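Side-chain contacts in MHC class I protein (Ginglymostoma cirratum, PDB 6LUP), which probably presents peptides to T cells, holding the bound peptide in a groove between two helices: residues A[155-158]-A[159-163]; A[163-166]-A[167-171]. All coordinates share one frame; numbering follows the deposited sequence.

Contact 1. Residues A[155-158]-A[159-163]; sequences KGYL and EGICI
Tyr157 meets Ile161 and Cys162 one turn further along the helix 148-172, which forms one wall of the peptide groove. From Tyr157 CB the ring carbon CG stands anti to the backbone N (chi1 170°). This swings the ring along the helix toward the next turn. CD1 touches Ile161 CG2 at 3.7 Å, with CE1 slightly farther from that methyl; the methyl comes in obliquely to the ring. CE2 and CZ lie beneath Cys162 CB, which sits over one face as a CH-pi contact, 4.1 Å from the Tyr157 ring centroid. Cys162 SG approaches the same ring obliquely, in a sulfur-aromatic contact. At the tip, Tyr157 OH hydrogen-bonds to the backbone of the bound peptide.

The backbone beneath has a wider, pi-type turn at 159-161. Gly156 O accepts two bonds: Ile161 N at 3.1 Å, in the carbonyl plane, and Gly160 N, which lies above that plane. Cys162 N reaches back five residues to Tyr157 O at 2.7 Å. With this wider turn Cys162, five residues on, has its CB over the tyrosine ring.

Farther out, Lys155 CE lies 3.5 Å from Glu159 OE2. The lysine chain bends at its last torsion (chi4 84°), and its NZ forms a long salt bridge to Glu159 OE2 at 3.6 Å, an oxygen that has a second, weak and long ion pair with Lys125.

Cys162 SG forms the disulfide to Cys98, tying the helix to strand 91-100 of the groove floor. Tyr157 packs on Tyr7 and Cys162 on Leu5, both from strand 3-12, while Ile163 rests on Cys98 and Leu100 of strand 91-100.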
ATOM      1  N   LYS A 155     -24.373   4.836   3.065  1.00 40.52           N
ATOM      2  CA  LYS A 155     -24.750   3.431   3.047  1.00 41.51           C
ATOM      3  C   LYS A 155     -25.084   2.984   1.630  1.00 41.06           C
ATOM      4  O   LYS A 155     -24.707   1.885   1.220  1.00 41.21           O
ATOM      5  CB  LYS A 155     -25.937   3.192   3.976  1.00 43.47           C
ATOM      6  CG  LYS A 155     -26.337   1.735   4.152  1.00 45.09           C
ATOM      7  CD  LYS A 155     -27.746   1.651   4.717  1.00 47.18           C
ATOM      8  CE  LYS A 155     -28.171   0.221   5.012  1.00 48.70           C
ATOM      9  NZ  LYS A 155     -27.705  -0.235   6.349  1.00 49.93           N
ATOM     10  N   GLY A 156     -25.789   3.840   0.890  1.00 40.38           N
ATOM     11  CA  GLY A 156     -26.117   3.577  -0.505  1.00 39.38           C
ATOM     12  C   GLY A 156     -24.876   3.455  -1.370  1.00 38.49           C
ATOM     13  O   GLY A 156     -24.834   2.642  -2.292  1.00 38.76           O
ATOM     14  N   TYR A 157     -23.855   4.255  -1.074  1.00 37.48           N
ATOM     15  CA  TYR A 157     -22.589   4.151  -1.795  1.00 36.69           C
ATOM     16  C   TYR A 157     -21.886   2.824  -1.510  1.00 36.84           C
ATOM     17  O   TYR A 157     -21.532   2.092  -2.435  1.00 36.59           O
ATOM     18  CB  TYR A 157     -21.649   5.319  -1.479  1.00 35.65           C
ATOM     19  CG  TYR A 157     -20.255   5.094  -2.013  1.00 35.13           C
ATOM     20  CD1 TYR A 157     -19.950   5.350  -3.349  1.00 34.75           C
ATOM     21  CD2 TYR A 157     -19.242   4.599  -1.187  1.00 35.19           C
ATOM     22  CE1 TYR A 157     -18.678   5.130  -3.846  1.00 34.52           C
ATOM     23  CE2 TYR A 157     -17.966   4.374  -1.677  1.00 34.78           C
ATOM     24  CZ  TYR A 157     -17.691   4.642  -3.005  1.00 34.42           C
ATOM     25  OH  TYR A 157     -16.425   4.424  -3.492  1.00 34.39           O
ATOM     26  N   LEU A 158     -21.691   2.526  -0.229  1.00 37.28           N
ATOM     27  CA  LEU A 158     -20.954   1.339   0.182  1.00 37.91           C
ATOM     28  C   LEU A 158     -21.610   0.044  -0.288  1.00 39.04           C
ATOM     29  O   LEU A 158     -20.920  -0.871  -0.739  1.00 39.44           O
ATOM     30  CB  LEU A 158     -20.757   1.315   1.704  1.00 38.19           C
ATOM     31  CG  LEU A 158     -19.908   2.413   2.362  1.00 37.63           C
ATOM     32  CD1 LEU A 158     -19.870   2.213   3.870  1.00 37.87           C
ATOM     33  CD2 LEU A 158     -18.495   2.486   1.791  1.00 36.62           C
ATOM     34  N   GLU A 159     -22.936  -0.017  -0.199  1.00 40.09           N
ATOM     35  CA  GLU A 159     -23.684  -1.227  -0.541  1.00 41.10           C
ATOM     36  C   GLU A 159     -24.106  -1.293  -2.004  1.00 40.94           C
ATOM     37  O   GLU A 159     -24.247  -2.383  -2.557  1.00 41.53           O
ATOM     38  CB  GLU A 159     -24.919  -1.366   0.343  1.00 42.74           C
ATOM     39  CG  GLU A 159     -24.626  -1.721   1.793  1.00 43.93           C
ATOM     40  CD  GLU A 159     -25.876  -1.746   2.658  1.00 45.78           C
ATOM     41  OE1 GLU A 159     -26.980  -1.484   2.126  1.00 46.26           O
ATOM     42  OE2 GLU A 159     -25.753  -2.026   3.871  1.00 46.64           O
ATOM     43  N   GLY A 160     -24.323  -0.138  -2.625  1.00 40.06           N
ATOM     44  CA  GLY A 160     -24.851  -0.104  -3.988  1.00 39.76           C
ATOM     45  C   GLY A 160     -23.863   0.379  -5.033  1.00 38.74           C
ATOM     46  O   GLY A 160     -23.404  -0.398  -5.876  1.00 38.78           O
ATOM     47  N   ILE A 161     -23.539   1.667  -4.973  1.00 37.61           N
ATOM     48  CA  ILE A 161     -22.702   2.305  -5.979  1.00 36.52           C
ATOM     49  C   ILE A 161     -21.334   1.626  -6.082  1.00 36.32           C
ATOM     50  O   ILE A 161     -20.888   1.280  -7.179  1.00 35.90           O
ATOM     51  CB  ILE A 161     -22.566   3.820  -5.710  1.00 35.74           C
ATOM     52  CG1 ILE A 161     -23.901   4.525  -5.983  1.00 35.97           C
ATOM     53  CG2 ILE A 161     -21.476   4.432  -6.576  1.00 35.06           C
ATOM     54  CD1 ILE A 161     -24.097   5.815  -5.215  1.00 35.28           C
ATOM     55  N   CYS A 162     -20.694   1.424  -4.933  1.00 36.31           N
ATOM     56  CA  CYS A 162     -19.345   0.868  -4.867  1.00 36.26           C
ATOM     57  C   CYS A 162     -19.287  -0.534  -5.478  1.00 36.92           C
ATOM     58  O   CYS A 162     -18.429  -0.823  -6.312  1.00 36.72           O
ATOM     59  CB  CYS A 162     -18.861   0.857  -3.412  1.00 36.47           C
ATOM     60  SG  CYS A 162     -17.167   0.294  -3.138  1.00 36.54           S
ATOM     61  N   ILE A 163     -20.212  -1.393  -5.061  1.00 37.95           N
ATOM     62  CA  ILE A 163     -20.324  -2.752  -5.585  1.00 38.97           C
ATOM     63  C   ILE A 163     -20.534  -2.753  -7.101  1.00 39.70           C
ATOM     64  O   ILE A 163     -19.853  -3.478  -7.828  1.00 40.37           O
ATOM     65  CB  ILE A 163     -21.470  -3.527  -4.882  1.00 39.75           C
ATOM     66  CG1 ILE A 163     -21.134  -3.799  -3.400  1.00 39.64           C
ATOM     67  CG2 ILE A 163     -21.830  -4.799  -5.641  1.00 40.46           C
ATOM     68  CD1 ILE A 163     -19.959  -4.726  -3.145  1.00 39.16           C
TER

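Contact 2. Residues A[163-166]-A[167-171]; sequences IEWL and QKYLK
The Tyr169 ring carries the carbonyl oxygen of Trp165 over one face, 3.1 Å above its plane and offset toward the rim. Trp165 CE3 approaches Tyr169 CZ at 4.0 Å, and the two side chains cross at a slant. Lys168 NZ and Tyr169 OH both come to the indole obliquely. This is packing between successive turns of an alpha-helix, in the helix 148-172 beside the class I peptide groove.

Lys168 runs alongside Trp165, both pointing the same way. With CG anti to the backbone N (chi1 -174°) and the rest of the chain extended, its CD passes the six-membered ring of the indole. Its NZ ends 3.6 Å from Trp165 CZ3. The ammonium makes a salt bridge to Glu53, which fixes the far end of the chain. Tyr169 OH is held by hydrogen bonds to Tyr57 OH and to the backbone of the bound peptide, and an aromatic side chain of the peptide meets the Trp165 ring.

Toward the sheet, Leu166 packs on Leu5, Val27 and Leu100, and Leu170 on His3. On the more exposed flank, Gln167, extended beyond CG, lies beside the Ile163 turn, with its CB 3.4 Å from Glu164 O.

Regular backbone bonds four residues apart join the turns. Tyr169 N reaches Trp165 O at 2.8 Å. The two leucines meet through their side chains: Leu166 CG lies 4.1 Å from Leu170 CD1.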
ATOM      1  N   ILE A 163     -20.212  -1.393  -5.061  1.00 37.95           N
ATOM      2  CA  ILE A 163     -20.324  -2.752  -5.585  1.00 38.97           C
ATOM      3  C   ILE A 163     -20.534  -2.753  -7.101  1.00 39.70           C
ATOM      4  O   ILE A 163     -19.853  -3.478  -7.828  1.00 40.37           O
ATOM      5  CB  ILE A 163     -21.470  -3.527  -4.882  1.00 39.75           C
ATOM      6  CG1 ILE A 163     -21.134  -3.799  -3.400  1.00 39.64           C
ATOM      7  CG2 ILE A 163     -21.830  -4.799  -5.641  1.00 40.46           C
ATOM      8  CD1 ILE A 163     -19.959  -4.726  -3.145  1.00 39.16           C
ATOM      9  N   GLU A 164     -21.464  -1.927  -7.569  1.00 40.16           N
ATOM     10  CA  GLU A 164     -21.808  -1.859  -8.991  1.00 41.00           C
ATOM     11  C   GLU A 164     -20.616  -1.499  -9.893  1.00 39.53           C
ATOM     12  O   GLU A 164     -20.379  -2.161 -10.902  1.00 39.88           O
ATOM     13  CB  GLU A 164     -22.977  -0.892  -9.207  1.00 42.79           C
ATOM     14  CG  GLU A 164     -23.448  -0.790 -10.652  1.00 45.67           C
ATOM     15  CD  GLU A 164     -24.549   0.241 -10.865  1.00 47.71           C
ATOM     16  OE1 GLU A 164     -25.139   0.239 -11.971  1.00 48.92           O
ATOM     17  OE2 GLU A 164     -24.827   1.055  -9.943  1.00 48.13           O
ATOM     18  N   TRP A 165     -19.878  -0.455  -9.522  1.00 37.85           N
ATOM     19  CA  TRP A 165     -18.692  -0.032 -10.272  1.00 36.98           C
ATOM     20  C   TRP A 165     -17.536  -1.025 -10.154  1.00 36.98           C
ATOM     21  O   TRP A 165     -16.797  -1.236 -11.122  1.00 36.87           O
ATOM     22  CB  TRP A 165     -18.256   1.375  -9.859  1.00 36.03           C
ATOM     23  CG  TRP A 165     -19.146   2.424 -10.432  1.00 35.91           C
ATOM     24  CD1 TRP A 165     -20.345   2.849  -9.929  1.00 35.94           C
ATOM     25  CD2 TRP A 165     -18.933   3.162 -11.641  1.00 35.79           C
ATOM     26  NE1 TRP A 165     -20.887   3.811 -10.746  1.00 35.97           N
ATOM     27  CE2 TRP A 165     -20.046   4.021 -11.807  1.00 35.91           C
ATOM     28  CE3 TRP A 165     -17.911   3.182 -12.598  1.00 35.70           C
ATOM     29  CZ2 TRP A 165     -20.160   4.903 -12.891  1.00 35.92           C
ATOM     30  CZ3 TRP A 165     -18.026   4.053 -13.679  1.00 36.18           C
ATOM     31  CH2 TRP A 165     -19.145   4.906 -13.814  1.00 36.08           C
ATOM     32  N   LEU A 166     -17.390  -1.643  -8.982  1.00 36.83           N
ATOM     33  CA  LEU A 166     -16.399  -2.704  -8.812  1.00 37.10           C
ATOM     34  C   LEU A 166     -16.639  -3.802  -9.848  1.00 38.31           C
ATOM     35  O   LEU A 166     -15.697  -4.279 -10.478  1.00 38.43           O
ATOM     36  CB  LEU A 166     -16.409  -3.277  -7.388  1.00 36.74           C
ATOM     37  CG  LEU A 166     -15.486  -4.481  -7.117  1.00 37.13           C
ATOM     38  CD1 LEU A 166     -14.021  -4.183  -7.413  1.00 36.40           C
ATOM     39  CD2 LEU A 166     -15.644  -4.996  -5.693  1.00 37.28           C
ATOM     40  N   GLN A 167     -17.904  -4.166 -10.044  1.00 39.46           N
ATOM     41  CA  GLN A 167     -18.279  -5.178 -11.030  1.00 41.03           C
ATOM     42  C   GLN A 167     -17.955  -4.764 -12.463  1.00 40.95           C
ATOM     43  O   GLN A 167     -17.587  -5.602 -13.289  1.00 41.55           O
ATOM     44  CB  GLN A 167     -19.753  -5.551 -10.883  1.00 42.28           C
ATOM     45  CG  GLN A 167     -19.970  -6.641  -9.847  1.00 43.92           C
ATOM     46  CD  GLN A 167     -21.408  -6.758  -9.388  1.00 45.60           C
ATOM     47  OE1 GLN A 167     -22.261  -5.947  -9.752  1.00 46.43           O
ATOM     48  NE2 GLN A 167     -21.684  -7.773  -8.577  1.00 46.65           N
ATOM     49  N   LYS A 168     -18.078  -3.469 -12.741  1.00 40.20           N
ATOM     50  CA  LYS A 168     -17.728  -2.926 -14.042  1.00 40.21           C
ATOM     51  C   LYS A 168     -16.218  -2.973 -14.229  1.00 39.87           C
ATOM     52  O   LYS A 168     -15.728  -3.381 -15.280  1.00 40.81           O
ATOM     53  CB  LYS A 168     -18.240  -1.492 -14.182  1.00 39.77           C
ATOM     54  CG  LYS A 168     -18.033  -0.893 -15.564  1.00 40.25           C
ATOM     55  CD  LYS A 168     -18.176   0.617 -15.543  1.00 39.64           C
ATOM     56  CE  LYS A 168     -18.135   1.176 -16.952  1.00 40.38           C
ATOM     57  NZ  LYS A 168     -18.196   2.660 -16.943  1.00 40.04           N
ATOM     58  N   TYR A 169     -15.488  -2.562 -13.194  1.00 38.92           N
ATOM     59  CA  TYR A 169     -14.029  -2.588 -13.212  1.00 38.49           C
ATOM     60  C   TYR A 169     -13.484  -3.994 -13.442  1.00 39.36           C
ATOM     61  O   TYR A 169     -12.561  -4.182 -14.232  1.00 39.68           O
ATOM     62  CB  TYR A 169     -13.453  -2.010 -11.916  1.00 37.08           C
ATOM     63  CG  TYR A 169     -13.743  -0.539 -11.687  1.00 35.83           C
ATOM     64  CD1 TYR A 169     -13.875   0.350 -12.754  1.00 35.68           C
ATOM     65  CD2 TYR A 169     -13.849  -0.032 -10.392  1.00 34.88           C
ATOM     66  CE1 TYR A 169     -14.130   1.694 -12.540  1.00 34.98           C
ATOM     67  CE2 TYR A 169     -14.099   1.312 -10.165  1.00 34.13           C
ATOM     68  CZ  TYR A 169     -14.238   2.170 -11.238  1.00 34.25           C
ATOM     69  OH  TYR A 169     -14.485   3.504 -11.010  1.00 33.48           O
ATOM     70  N   LEU A 170     -14.069  -4.975 -12.758  1.00 40.13           N
ATOM     71  CA  LEU A 170     -13.670  -6.376 -12.914  1.00 41.52           C
ATOM     72  C   LEU A 170     -13.869  -6.901 -14.336  1.00 43.36           C
ATOM     73  O   LEU A 170     -13.087  -7.720 -14.810  1.00 44.53           O
ATOM     74  CB  LEU A 170     -14.396  -7.269 -11.904  1.00 41.34           C
ATOM     75  CG  LEU A 170     -13.971  -7.116 -10.438  1.00 40.34           C
ATOM     76  CD1 LEU A 170     -14.999  -7.750  -9.517  1.00 40.99           C
ATOM     77  CD2 LEU A 170     -12.591  -7.700 -10.177  1.00 40.29           C
ATOM     78  N   LYS A 171     -14.910  -6.427 -15.017  1.00 44.58           N
ATOM     79  CA  LYS A 171     -15.106  -6.759 -16.422  1.00 46.29           C
ATOM     80  C   LYS A 171     -14.082  -6.037 -17.306  1.00 45.96           C
ATOM     81  O   LYS A 171     -13.380  -6.674 -18.090  1.00 46.89           O
ATOM     82  CB  LYS A 171     -16.542  -6.444 -16.856  1.00 48.11           C
ATOM     83  CG  LYS A 171     -16.788  -6.505 -18.358  1.00 51.06           C
ATOM     84  CD  LYS A 171     -17.965  -5.614 -18.744  1.00 53.13           C
ATOM     85  CE  LYS A 171     -17.889  -5.168 -20.200  1.00 54.77           C
ATOM     86  NZ  LYS A 171     -18.782  -4.002 -20.466  1.00 54.71           N
TER

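Both contacts lie on the helix 148-172, with centres about 12 Å apart. Contact 1 comes first along the chain, and contact 2 begins at Ile163, where contact 1 ends. Both belong to the alpha 1/alpha 2 part of the molecule. Both rest on strands 3-12 and 91-100 of the eight-stranded sheet, and contact 2 also reaches strand 21-27. The helical form changes between them: a wider, pi-type turn at 159-161 gives way to regular turns in 163-171. Because the segments follow one another on one helix, they form a continuous length of groove wall. Each contact supplies a tyrosine hydroxyl that bonds the peptide backbone.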